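Local coordinates for MRG701 (Oryza sativa, PDB 5IN1), which probably reads methylated lysine marks on histone tails through its chromodomain, as MRG-family proteins do, and forms dimers in the crystal, at residues Val9-Gly14 against Asp52-Leu57; Pro15-Ala20 against Gln66-Ser71; Lys21-Glu26 against His35-Gly40. All coordinates share one frame; numbering follows the deposited sequence.

Interaction 1: Val9-Gly14 against Asp52-Leu57; sequences VLAYHG and DRLLKL
L10 and L55 form the hydrogen-bonded pair at the middle of an antiparallel strand pairing that closes one edge of the MRG chromodomain sheet, where strand 54-56 adds itself to strand 8-13. This is the curled five-stranded sheet of the SH3-like chromodomain fold, and the strand leads on into helix 59-70. L10 N reaches L55 O at 2.9 Å, and L55 N returns to L10 O at 2.8 Å. One residue pair on, A11 and L54 make the non-hydrogen-bonded pair, and CD2 of L54 lies 3.5 Å from CB of A11. The same methyl meets CG2 of V9 at 4.0 Å, so the leucine end is flanked by two small side chains, with F3 also against L54. L10 and L55 point to the other side of the sheet, toward helix 59-70; there L10 crosses L57 at about a right angle, its CG 3.8 Å from CD1 of L57.

R53 O accepts the backbone N-H of Y12, and the R53 side chain bends back to the Y12 carbonyl. Bends at chi2 (-83°) and chi3 (-62°) bring the guanidinium edge-on to it, while NH2 also has a salt bridge to E47. The H13 ring has its CD2 near NH2 of R53, ring and guanidinium planes 68° apart; it meets W41, W45 and Y38 edge-to-face, an aromatic cluster consistent with the methyllysine cage of MRG chromodomains. Both NE and NH2 of R53 donate to Y12 O at 3.2 Å from the same face, NE well above the carbonyl plane, NH2 only moderately tilted from it.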
loop_
_atom_site.group_PDB
_atom_site.type_symbol
_atom_site.label_atom_id
_atom_site.label_comp_id
_atom_site.label_asym_id
_atom_site.label_seq_id
_atom_site.Cartn_x
_atom_site.Cartn_y
_atom_site.Cartn_z
ATOM N N VAL A 9 -14.317 -0.842 -10.855
ATOM C CA VAL A 9 -13.614 -2.091 -11.132
ATOM C C VAL A 9 -14.642 -3.140 -11.522
ATOM O O VAL A 9 -15.849 -2.903 -11.426
ATOM C CB VAL A 9 -12.802 -2.584 -9.911
ATOM C CG1 VAL A 9 -11.744 -1.548 -9.515
ATOM C CG2 VAL A 9 -13.705 -2.889 -8.717
ATOM N N LEU A 10 -14.160 -4.291 -11.970
ATOM C CA LEU A 10 -14.981 -5.492 -12.091
ATOM C C LEU A 10 -14.686 -6.394 -10.898
ATOM O O LEU A 10 -13.529 -6.523 -10.483
ATOM C CB LEU A 10 -14.703 -6.215 -13.407
ATOM C CG LEU A 10 -15.079 -5.405 -14.637
ATOM C CD1 LEU A 10 -14.551 -6.051 -15.902
ATOM C CD2 LEU A 10 -16.588 -5.218 -14.722
ATOM N N ALA A 11 -15.720 -6.989 -10.326
ATOM C CA ALA A 11 -15.585 -7.856 -9.156
ATOM C C ALA A 11 -16.373 -9.139 -9.358
ATOM O O ALA A 11 -17.534 -9.125 -9.778
ATOM C CB ALA A 11 -16.071 -7.148 -7.898
ATOM N N TYR A 12 -15.740 -10.264 -9.053
ATOM C CA TYR A 12 -16.452 -11.526 -8.991
ATOM C C TYR A 12 -17.409 -11.540 -7.810
ATOM O O TYR A 12 -17.076 -11.100 -6.713
ATOM C CB TYR A 12 -15.481 -12.696 -8.883
ATOM C CG TYR A 12 -14.809 -13.064 -10.175
ATOM C CD1 TYR A 12 -15.538 -13.606 -11.212
ATOM C CD2 TYR A 12 -13.439 -12.875 -10.363
ATOM C CE1 TYR A 12 -14.944 -13.962 -12.410
ATOM C CE2 TYR A 12 -12.836 -13.232 -11.556
ATOM C CZ TYR A 12 -13.590 -13.787 -12.566
ATOM O OH TYR A 12 -13.006 -14.145 -13.775
ATOM N N HIS A 13 -18.606 -12.046 -8.039
ATOM C CA HIS A 13 -19.494 -12.389 -6.940
ATOM C C HIS A 13 -20.146 -13.665 -7.404
ATOM O O HIS A 13 -21.079 -13.639 -8.193
ATOM C CB HIS A 13 -20.515 -11.292 -6.650
ATOM C CG HIS A 13 -21.031 -11.318 -5.250
ATOM N ND1 HIS A 13 -22.105 -12.092 -4.871
ATOM C CD2 HIS A 13 -20.611 -10.681 -4.130
ATOM C CE1 HIS A 13 -22.337 -11.919 -3.583
ATOM N NE2 HIS A 13 -21.445 -11.070 -3.108
ATOM N N GLY A 14 -19.607 -14.799 -6.980
ATOM C CA GLY A 14 -19.869 -16.006 -7.733
ATOM C C GLY A 14 -19.129 -15.895 -9.052
ATOM O O GLY A 14 -18.240 -15.063 -9.201
ATOM N N ASP A 52 -7.457 -10.863 -5.819
ATOM C CA ASP A 52 -7.928 -12.001 -6.595
ATOM C C ASP A 52 -9.413 -11.919 -6.964
ATOM O O ASP A 52 -9.854 -12.608 -7.885
ATOM C CB ASP A 52 -7.678 -13.270 -5.803
ATOM C CG ASP A 52 -8.232 -13.169 -4.419
ATOM O OD1 ASP A 52 -7.708 -12.364 -3.607
ATOM O OD2 ASP A 52 -9.217 -13.867 -4.127
ATOM N N ARG A 53 -10.176 -11.084 -6.252
ATOM C CA ARG A 53 -11.599 -10.915 -6.540
ATOM C C ARG A 53 -11.903 -9.838 -7.574
ATOM O O ARG A 53 -13.056 -9.714 -7.997
ATOM C CB ARG A 53 -12.352 -10.590 -5.249
ATOM C CG ARG A 53 -12.452 -11.769 -4.275
ATOM C CD ARG A 53 -13.637 -12.721 -4.646
ATOM N NE ARG A 53 -14.948 -12.076 -4.587
ATOM C CZ ARG A 53 -15.644 -11.871 -3.466
ATOM N NH1 ARG A 53 -15.168 -12.254 -2.298
ATOM N NH2 ARG A 53 -16.826 -11.274 -3.520
ATOM N N LEU A 54 -10.889 -9.060 -7.954
ATOM C CA LEU A 54 -11.076 -7.850 -8.747
ATOM C C LEU A 54 -10.309 -7.881 -10.066
ATOM O O LEU A 54 -9.256 -8.535 -10.199
ATOM C CB LEU A 54 -10.636 -6.616 -7.958
ATOM C CG LEU A 54 -11.329 -6.375 -6.618
ATOM C CD1 LEU A 54 -10.792 -5.096 -5.975
ATOM C CD2 LEU A 54 -12.846 -6.324 -6.780
ATOM N N LEU A 55 -10.812 -7.114 -11.019
ATOM C CA LEU A 55 -10.143 -6.873 -12.291
ATOM C C LEU A 55 -10.254 -5.393 -12.630
ATOM O O LEU A 55 -11.307 -4.779 -12.437
ATOM C CB LEU A 55 -10.763 -7.724 -13.409
ATOM C CG LEU A 55 -10.511 -9.237 -13.366
ATOM C CD1 LEU A 55 -11.372 -9.924 -14.402
ATOM C CD2 LEU A 55 -9.030 -9.524 -13.628
ATOM N N LYS A 56 -9.184 -4.821 -13.164
ATOM C CA LYS A 56 -9.214 -3.441 -13.642
ATOM C C LYS A 56 -10.293 -3.298 -14.719
ATOM O O LYS A 56 -10.521 -4.225 -15.489
ATOM C CB LYS A 56 -7.846 -3.044 -14.196
ATOM C CG LYS A 56 -7.695 -1.565 -14.454
ATOM C CD LYS A 56 -6.270 -1.188 -14.786
ATOM C CE LYS A 56 -6.165 0.302 -15.075
ATOM N NZ LYS A 56 -4.739 0.702 -15.246
ATOM N N LEU A 57 -10.962 -2.145 -14.754
ATOM C CA LEU A 57 -11.983 -1.896 -15.764
ATOM C C LEU A 57 -11.318 -1.542 -17.088
ATOM O O LEU A 57 -11.289 -0.383 -17.499
ATOM C CB LEU A 57 -12.925 -0.777 -15.327
ATOM C CG LEU A 57 -14.227 -0.607 -16.110
ATOM C CD1 LEU A 57 -15.150 -1.809 -15.935
ATOM C CD2 LEU A 57 -14.941 0.658 -15.641
#

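Interaction 2: Pro15-Ala20 against Gln66-Ser71; sequences PLLYEA and QELEKS
The chain at P15-L17 runs up to the last turn of helix 59-70 at a steep angle, strand 16-20 and helix 66-70 making 129° between their directions with their axes 7.8 Å apart at closest, and L16 and L68 are the residues whose backbones come nearest. No hydrogen bond joins the two segments; the contact is made by three leucines and the carbonyls of P15 and L68. L68 is the central side chain. It sets off toward the strand, with CG turned away from its own carbonyl carbon (chi1 -68°), and its CD1 methyl ends between the P15 carbonyl and L17. That CD1 of L68 lies 3.6 Å from P15 O and 4.0 Å from CD1 of L17, the two leucines crossing at a slant.

L16 meets the helix nearer its backbone. It slides past L68 in the opposite direction, and its CD2 methyl comes to 4.0 Å from CB of L68 and 3.8 Å from L68 O, a purely van der Waals approach. Q72 also touches L16. Y12 of strand 8-13 packs on both L17 and L68, and the L17 carbonyl accepts a hydrogen bond from NE2 of Q65, which ties the strand to the helix just ahead of the 66-70 turn.

Most of the last helical turn is exposed, and the contact is small, 187 Å² in all. It is plain apolar packing at the start of a long sheet strand, made by a C-terminal helix packed against the curled sheet, as in chromodomains.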
loop_
_atom_site.group_PDB
_atom_site.type_symbol
_atom_site.label_atom_id
_atom_site.label_comp_id
_atom_site.label_asym_id
_atom_site.label_seq_id
_atom_site.Cartn_x
_atom_site.Cartn_y
_atom_site.Cartn_z
ATOM N N PRO A 15 -19.494 -16.732 -10.026
ATOM C CA PRO A 15 -18.680 -16.880 -11.235
ATOM C C PRO A 15 -18.799 -15.754 -12.254
ATOM O O PRO A 15 -18.047 -15.771 -13.225
ATOM C CB PRO A 15 -19.174 -18.207 -11.822
ATOM C CG PRO A 15 -20.570 -18.319 -11.309
ATOM C CD PRO A 15 -20.559 -17.746 -9.938
ATOM N N LEU A 16 -19.687 -14.792 -12.049
ATOM C CA LEU A 16 -19.821 -13.697 -13.004
ATOM C C LEU A 16 -19.133 -12.450 -12.473
ATOM O O LEU A 16 -18.943 -12.297 -11.263
ATOM C CB LEU A 16 -21.301 -13.392 -13.309
ATOM C CG LEU A 16 -22.123 -14.554 -13.869
ATOM C CD1 LEU A 16 -23.570 -14.137 -14.053
ATOM C CD2 LEU A 16 -21.531 -14.998 -15.202
ATOM N N LEU A 17 -18.809 -11.543 -13.389
ATOM C CA LEU A 17 -18.196 -10.270 -13.043
ATOM C C LEU A 17 -19.214 -9.138 -12.985
ATOM O O LEU A 17 -20.008 -8.971 -13.912
ATOM C CB LEU A 17 -17.118 -9.924 -14.067
ATOM C CG LEU A 17 -15.839 -10.761 -13.942
ATOM C CD1 LEU A 17 -14.982 -10.607 -15.184
ATOM C CD2 LEU A 17 -15.064 -10.352 -12.683
ATOM N N TYR A 18 -19.139 -8.327 -11.926
ATOM C CA TYR A 18 -20.069 -7.209 -11.728
ATOM C C TYR A 18 -19.287 -5.910 -11.573
ATOM O O TYR A 18 -18.200 -5.888 -10.972
ATOM C CB TYR A 18 -20.941 -7.434 -10.485
ATOM C CG TYR A 18 -21.749 -8.702 -10.559
ATOM C CD1 TYR A 18 -23.039 -8.704 -11.066
ATOM C CD2 TYR A 18 -21.197 -9.918 -10.164
ATOM C CE1 TYR A 18 -23.767 -9.877 -11.165
ATOM C CE2 TYR A 18 -21.919 -11.101 -10.271
ATOM C CZ TYR A 18 -23.194 -11.065 -10.759
ATOM O OH TYR A 18 -23.895 -12.237 -10.841
ATOM N N GLU A 19 -19.815 -4.819 -12.106
ATOM C CA GLU A 19 -19.168 -3.548 -11.853
ATOM C C GLU A 19 -19.317 -3.179 -10.380
ATOM O O GLU A 19 -20.382 -3.367 -9.777
ATOM C CB GLU A 19 -19.733 -2.446 -12.751
ATOM C CG GLU A 19 -18.777 -1.260 -12.804
ATOM C CD GLU A 19 -19.176 -0.185 -13.809
ATOM O OE1 GLU A 19 -20.358 -0.109 -14.197
ATOM O OE2 GLU A 19 -18.265 0.583 -14.213
ATOM N N ALA A 20 -18.238 -2.658 -9.811
ATOM C CA ALA A 20 -18.200 -2.269 -8.411
ATOM C C ALA A 20 -17.386 -1.008 -8.285
ATOM O O ALA A 20 -16.653 -0.650 -9.208
ATOM C CB ALA A 20 -17.592 -3.387 -7.545
ATOM N N GLN A 66 -18.146 -10.245 -20.592
ATOM C CA GLN A 66 -19.010 -10.661 -21.700
ATOM C C GLN A 66 -18.926 -12.168 -21.974
ATOM O O GLN A 66 -19.956 -12.822 -22.140
ATOM C CB GLN A 66 -18.657 -9.860 -22.967
ATOM C CG GLN A 66 -19.183 -10.429 -24.295
ATOM C CD GLN A 66 -18.934 -9.495 -25.475
ATOM O OE1 GLN A 66 -18.190 -8.532 -25.371
ATOM N NE2 GLN A 66 -19.571 -9.785 -26.607
ATOM N N GLU A 67 -17.711 -12.700 -22.061
ATOM C CA GLU A 67 -17.541 -14.124 -22.320
ATOM C C GLU A 67 -18.230 -14.956 -21.254
ATOM O O GLU A 67 -18.854 -15.968 -21.560
ATOM C CB GLU A 67 -16.055 -14.494 -22.381
ATOM C CG GLU A 67 -15.778 -15.967 -22.720
ATOM C CD GLU A 67 -14.304 -16.351 -22.551
ATOM O OE1 GLU A 67 -13.466 -15.472 -22.259
ATOM O OE2 GLU A 67 -13.976 -17.545 -22.717
ATOM N N LEU A 68 -18.089 -14.556 -19.993
ATOM C CA LEU A 68 -18.735 -15.303 -18.923
ATOM C C LEU A 68 -20.252 -15.241 -19.024
ATOM O O LEU A 68 -20.937 -16.228 -18.762
ATOM C CB LEU A 68 -18.288 -14.797 -17.551
ATOM C CG LEU A 68 -16.824 -15.097 -17.242
ATOM C CD1 LEU A 68 -16.313 -14.307 -16.027
ATOM C CD2 LEU A 68 -16.635 -16.607 -17.048
ATOM N N GLU A 69 -20.775 -14.081 -19.403
ATOM C CA GLU A 69 -22.216 -13.955 -19.594
ATOM C C GLU A 69 -22.723 -14.845 -20.730
ATOM O O GLU A 69 -23.804 -15.426 -20.642
ATOM C CB GLU A 69 -22.594 -12.496 -19.861
ATOM C CG GLU A 69 -22.474 -11.620 -18.626
ATOM C CD GLU A 69 -22.857 -10.187 -18.899
ATOM O OE1 GLU A 69 -22.156 -9.530 -19.709
ATOM O OE2 GLU A 69 -23.844 -9.703 -18.307
ATOM N N LYS A 70 -21.940 -14.963 -21.796
ATOM C CA LYS A 70 -22.382 -15.750 -22.940
ATOM C C LYS A 70 -22.274 -17.250 -22.719
ATOM O O LYS A 70 -22.972 -18.026 -23.382
ATOM C CB LYS A 70 -21.595 -15.346 -24.179
ATOM C CG LYS A 70 -21.961 -13.975 -24.667
ATOM C CD LYS A 70 -21.191 -13.585 -25.907
ATOM C CE LYS A 70 -21.500 -14.505 -27.090
ATOM N NZ LYS A 70 -22.891 -14.359 -27.631
ATOM N N SER A 71 -21.421 -17.673 -21.796
ATOM C CA SER A 71 -21.251 -19.103 -21.564
ATOM C C SER A 71 -22.145 -19.577 -20.426
ATOM O O SER A 71 -22.145 -20.760 -20.079
ATOM C CB SER A 71 -19.790 -19.433 -21.272
ATOM O OG SER A 71 -19.380 -18.863 -20.048
#

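Interaction 3: Lys21-Glu26 against His35-Gly40; sequences KVQKSE and HVHYLG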
loop_
_atom_site.group_PDB
_atom_site.type_symbol
_atom_site.label_atom_id
_atom_site.label_comp_id
_atom_site.label_asym_id
_atom_site.label_seq_id
_atom_site.Cartn_x
_atom_site.Cartn_y
_atom_site.Cartn_z
ATOM N N LYS A 21 -17.495 -0.341 -7.144
ATOM C CA LYS A 21 -16.639 0.798 -6.882
ATOM C C LYS A 21 -15.882 0.600 -5.573
ATOM O O LYS A 21 -16.418 0.098 -4.576
ATOM C CB LYS A 21 -17.441 2.089 -6.851
ATOM C CG LYS A 21 -18.468 2.137 -5.773
ATOM C CD LYS A 21 -19.176 3.480 -5.772
ATOM C CE LYS A 21 -20.454 3.421 -4.955
ATOM N NZ LYS A 21 -21.664 3.633 -5.799
ATOM N N VAL A 22 -14.623 1.003 -5.587
ATOM C CA VAL A 22 -13.784 0.934 -4.398
ATOM C C VAL A 22 -14.129 2.084 -3.453
ATOM O O VAL A 22 -14.029 3.248 -3.834
ATOM C CB VAL A 22 -12.297 0.988 -4.774
ATOM C CG1 VAL A 22 -11.432 1.000 -3.507
ATOM C CG2 VAL A 22 -11.939 -0.173 -5.667
ATOM N N GLN A 23 -14.563 1.745 -2.247
ATOM C CA GLN A 23 -14.916 2.723 -1.215
ATOM C C GLN A 23 -13.697 3.091 -0.379
ATOM O O GLN A 23 -13.532 4.246 0.006
ATOM C CB GLN A 23 -16.011 2.178 -0.300
ATOM C CG GLN A 23 -17.338 1.914 -0.993
ATOM C CD GLN A 23 -18.255 1.053 -0.153
ATOM O OE1 GLN A 23 -17.853 -0.006 0.336
ATOM N NE2 GLN A 23 -19.490 1.497 0.025
ATOM N N LYS A 24 -12.859 2.098 -0.086
ATOM C CA LYS A 24 -11.669 2.280 0.746
ATOM C C LYS A 24 -10.603 1.275 0.332
ATOM O O LYS A 24 -10.931 0.151 -0.033
ATOM C CB LYS A 24 -12.025 2.115 2.232
ATOM C CG LYS A 24 -12.716 3.344 2.834
ATOM C CD LYS A 24 -13.181 3.144 4.277
ATOM C CE LYS A 24 -14.431 3.984 4.568
ATOM N NZ LYS A 24 -14.195 5.106 5.526
ATOM N N SER A 25 -9.336 1.682 0.391
ATOM C CA SER A 25 -8.200 0.802 0.129
ATOM C C SER A 25 -7.286 0.811 1.349
ATOM O O SER A 25 -7.003 1.873 1.910
ATOM C CB SER A 25 -7.411 1.250 -1.108
ATOM O OG SER A 25 -8.257 1.420 -2.243
ATOM N N GLU A 26 -6.836 -0.365 1.773
ATOM C CA GLU A 26 -5.904 -0.466 2.900
ATOM C C GLU A 26 -4.851 -1.507 2.617
ATOM O O GLU A 26 -5.120 -2.490 1.929
ATOM C CB GLU A 26 -6.631 -0.831 4.197
ATOM C CG GLU A 26 -7.605 0.220 4.707
ATOM C CD GLU A 26 -8.384 -0.266 5.915
ATOM O OE1 GLU A 26 -8.179 -1.429 6.323
ATOM O OE2 GLU A 26 -9.203 0.508 6.451
ATOM N N HIS A 35 -12.589 -2.226 0.151
ATOM C CA HIS A 35 -13.983 -2.306 0.558
ATOM C C HIS A 35 -14.764 -1.823 -0.640
ATOM O O HIS A 35 -14.606 -0.680 -1.059
ATOM C CB HIS A 35 -14.282 -1.460 1.808
ATOM C CG HIS A 35 -15.483 -1.920 2.574
ATOM N ND1 HIS A 35 -16.755 -1.431 2.343
ATOM C CD2 HIS A 35 -15.612 -2.832 3.575
ATOM C CE1 HIS A 35 -17.607 -2.016 3.168
ATOM N NE2 HIS A 35 -16.941 -2.866 3.926
ATOM N N VAL A 36 -15.573 -2.711 -1.213
ATOM C CA VAL A 36 -16.251 -2.405 -2.464
ATOM C C VAL A 36 -17.759 -2.405 -2.311
ATOM O O VAL A 36 -18.314 -3.101 -1.462
ATOM C CB VAL A 36 -15.848 -3.403 -3.581
ATOM C CG1 VAL A 36 -14.330 -3.327 -3.843
ATOM C CG2 VAL A 36 -16.304 -4.845 -3.262
ATOM N N HIS A 37 -18.403 -1.591 -3.148
ATOM C CA HIS A 37 -19.848 -1.586 -3.302
ATOM C C HIS A 37 -20.174 -2.087 -4.713
ATOM O O HIS A 37 -19.597 -1.592 -5.672
ATOM C CB HIS A 37 -20.420 -0.175 -3.083
ATOM C CG HIS A 37 -21.867 -0.064 -3.459
ATOM N ND1 HIS A 37 -22.857 -0.680 -2.733
ATOM C CD2 HIS A 37 -22.482 0.540 -4.504
ATOM C CE1 HIS A 37 -24.029 -0.457 -3.306
ATOM N NE2 HIS A 37 -23.830 0.288 -4.381
ATOM N N TYR A 38 -21.070 -3.068 -4.822
ATOM C CA TYR A 38 -21.467 -3.608 -6.113
ATOM C C TYR A 38 -22.545 -2.711 -6.689
ATOM O O TYR A 38 -23.561 -2.480 -6.029
ATOM C CB TYR A 38 -21.952 -5.057 -5.972
ATOM C CG TYR A 38 -20.873 -5.980 -5.427
ATOM C CD1 TYR A 38 -20.051 -6.702 -6.289
ATOM C CD2 TYR A 38 -20.662 -6.108 -4.053
ATOM C CE1 TYR A 38 -19.050 -7.540 -5.791
ATOM C CE2 TYR A 38 -19.677 -6.953 -3.549
ATOM C CZ TYR A 38 -18.866 -7.640 -4.423
ATOM O OH TYR A 38 -17.883 -8.469 -3.909
ATOM N N LEU A 39 -22.319 -2.177 -7.890
ATOM C CA LEU A 39 -23.219 -1.131 -8.391
ATOM C C LEU A 39 -24.615 -1.697 -8.633
ATOM O O LEU A 39 -24.780 -2.718 -9.316
ATOM C CB LEU A 39 -22.692 -0.498 -9.677
ATOM C CG LEU A 39 -21.300 0.117 -9.585
ATOM C CD1 LEU A 39 -21.012 0.954 -10.816
ATOM C CD2 LEU A 39 -21.145 0.943 -8.306
ATOM N N GLY A 40 -25.621 -1.014 -8.083
ATOM C CA GLY A 40 -27.004 -1.439 -8.202
ATOM C C GLY A 40 -27.444 -2.460 -7.163
ATOM O O GLY A 40 -28.622 -2.827 -7.131
#
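Q23 holds its amide across to the ring of H35, the two planes only 18° apart, and OE1 of Q23 takes the ND1-H of H35 at 2.7 Å. The oxygen sits at the edge of the imidazole, close to the ring plane, while the donor is tilted 28° from the plane of the amide carbonyl. An extended chain beyond CG carries the amide there, and its other end is turned to H37: NE2 of Q23 comes 3.6 Å from CB of H37. The two carboxylate oxygens of D46 take NE2 of Q23 and ND1 of H37, which holds the Q23 amide and the H37 ring in place, and the ring of H35 meets W48 edge-to-face.

The backbone beneath is the hairpin of strands 16-28 and 31-38, and it carries a classic beta bulge: Q23 and K24 both face H35. Q23 N donates to H35 O at 2.7 Å. K24 N reaches H35 O more weakly, at 3.4 Å, and H35 N goes back to K24 O. At the bulge the Q23 side chain points toward the partner strand.

On the opposite face of the sheet from K21 and H37, V22 and V36 form the non-hydrogen-bonded pair, with Y34, V9 and V49 around them. K21 and H37, on the face of K24 and H35, lie side by side, pointing the same way. K21 CG sits between backbone N and carbonyl carbon (chi1 62°), a placing that keeps the aliphatic chain over the partner strand, with CE 3.6 Å from CD2 of H37. The L39 side chain crosses K21 at about a right angle, its CD2 packing on CG of K21 at 3.9 Å.

How the interactions relate
All three contacts belong to one curled antiparallel sheet and its C-terminal helix. Interaction 1 adds edge strand 54-56 to strand 8-13, interaction 3 is the hairpin of strands 16-28 and 31-38, and interaction 2 sets helix 59-70 against the start of strand 16-28, the strand it shares with interaction 3. The centres of interactions 1 and 2 lie about 10 Å apart, those of interactions 2 and 3 about 18 Å. Along the chain the segments of 1 and 2 alternate, while interaction 3 falls between the two halves of each. A11-Y18 backbone bonding joins 1 and 2, E19-L39 joins 2 and 3, and Y38 packs on A11, H13 and R53 of interaction 1. E26 carries the sheet into the second subunit.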